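Local coordinates for YbgK (Escherichia coli, PDB 5DUD), which catalyses the ATP-dependent cleavage of 5-oxoproline to L-glutamate, as subunit C of the bacterial 5-oxoprolinase, at residues Ile119-Pro122 with Ser127-Thr130. Residues are numbered along the deposited sequence; the frame is centred on the assembly and turned at random.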
loop_
_atom_site.group_PDB
_atom_site.type_symbol
_atom_site.label_atom_id
_atom_site.label_comp_id
_atom_site.label_asym_id
_atom_site.label_seq_id
_atom_site.Cartn_x
_atom_site.Cartn_y
_atom_site.Cartn_z
ATOM N N ILE A 119 0.266 1.237 -22.422
ATOM C CA ILE A 119 -1.148 0.861 -22.444
ATOM C C ILE A 119 -1.958 2.108 -22.132
ATOM O O ILE A 119 -1.908 2.599 -21.003
ATOM C CB ILE A 119 -1.461 -0.296 -21.460
ATOM C CG1 ILE A 119 -0.605 -1.551 -21.777
ATOM C CG2 ILE A 119 -2.962 -0.635 -21.495
ATOM C CD1 ILE A 119 -0.635 -2.626 -20.724
ATOM N N ASP A 120 -2.652 2.644 -23.137
ATOM C CA ASP A 120 -3.464 3.836 -22.955
ATOM C C ASP A 120 -4.739 3.448 -22.220
ATOM O O ASP A 120 -5.636 2.862 -22.819
ATOM C CB ASP A 120 -3.770 4.504 -24.313
ATOM C CG ASP A 120 -4.300 5.925 -24.231
ATOM O OD1 ASP A 120 -4.729 6.343 -23.132
ATOM O OD2 ASP A 120 -4.276 6.625 -25.266
ATOM N N VAL A 121 -4.787 3.724 -20.909
ATOM C CA VAL A 121 -5.939 3.474 -20.043
ATOM C C VAL A 121 -6.099 4.734 -19.203
ATOM O O VAL A 121 -5.123 5.472 -19.049
ATOM C CB VAL A 121 -5.826 2.181 -19.187
ATOM C CG1 VAL A 121 -6.164 0.941 -20.011
ATOM C CG2 VAL A 121 -4.457 2.045 -18.527
ATOM N N PRO A 122 -7.289 5.053 -18.667
ATOM C CA PRO A 122 -7.416 6.332 -17.939
ATOM C C PRO A 122 -6.554 6.398 -16.667
ATOM O O PRO A 122 -6.702 5.531 -15.809
ATOM C CB PRO A 122 -8.912 6.443 -17.620
ATOM C CG PRO A 122 -9.576 5.291 -18.253
ATOM C CD PRO A 122 -8.571 4.330 -18.770
ATOM N N SER A 127 -1.904 7.928 -12.070
ATOM C CA SER A 127 -1.395 6.552 -12.112
ATOM C C SER A 127 -2.429 5.599 -12.720
ATOM O O SER A 127 -3.632 5.823 -12.582
ATOM C CB SER A 127 -1.024 6.082 -10.705
ATOM O OG SER A 127 -0.660 4.713 -10.677
ATOM N N CYS A 128 -1.946 4.536 -13.384
ATOM C CA CYS A 128 -2.766 3.505 -14.018
ATOM C C CYS A 128 -2.654 2.165 -13.259
ATOM O O CYS A 128 -3.124 1.141 -13.759
ATOM C CB CYS A 128 -2.350 3.349 -15.477
ATOM S SG CYS A 128 -2.323 4.902 -16.410
ATOM N N SER A 129 -2.072 2.173 -12.041
ATOM C CA SER A 129 -1.928 0.962 -11.234
ATOM C C SER A 129 -3.276 0.467 -10.747
ATOM O O SER A 129 -4.050 1.244 -10.187
ATOM C CB SER A 129 -1.022 1.215 -10.037
ATOM O OG SER A 129 0.309 1.444 -10.461
ATOM N N THR A 130 -3.535 -0.836 -10.910
ATOM C CA THR A 130 -4.804 -1.445 -10.518
ATOM C C THR A 130 -4.838 -1.691 -9.014
ATOM O O THR A 130 -3.967 -2.389 -8.488
ATOM C CB THR A 130 -5.034 -2.765 -11.272
ATOM O OG1 THR A 130 -4.641 -2.608 -12.633
ATOM C CG2 THR A 130 -6.484 -3.223 -11.224
#
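Ser127 OG receives two donors from Ser129: the backbone N at 3.2 Å, along a nearly straight N-H (169°), and, more weakly, the hydroxyl OG at 3.4 Å. The first bond closes an ST turn, in which a serine hydroxyl accepts from the backbone N two residues ahead. The CB of Ser127 points away from Ile119-Pro122, and a chi1 of 174°, with OG opposite the residue's own backbone N, then carries the hydroxyl toward Ser129 N. The turn belongs to the long loop between strands 110-115 and 149-150 of the carboxyltransferase domain, a member of the cyclophilin-like clan, and the loop doubles back here so that Val121 meets Cys128.

That meeting is apolar. The two segments bury 122 Å² between them, most of it on Cys128 and Val121. Both side chains start toward each other. Val121 brings its CG2 branch across to Cys128 CB, 3.9 Å away. Cys128 swings SG back beside its own backbone N, anti to the carbonyl carbon (chi1 -52°), which sets the sulfur beside Val121 O and, a little farther off, Val121 CG2. The distance from SG to Val121 O, 3.9 Å, marks van der Waals packing. The closest pair of CA atoms is Pro122 and Cys128, 6.7 Å apart, although the CB of the proline points away.

Pro51 and Pro123 also pack on the Cys128 side chain. Beyond it, Thr130 bonds to Val13 through its backbone and OG1, and Ser129 OG to Asp15 N, tying the turn to strand 12-14 and the loop after it; Arg18 NH2 binds Ser129 O and, weakly, Ser127 O. That same Ser127 O sits 4.5 Å from Pro122 O, two carbonyl acceptors at the margin of the contact that cannot bond to each other.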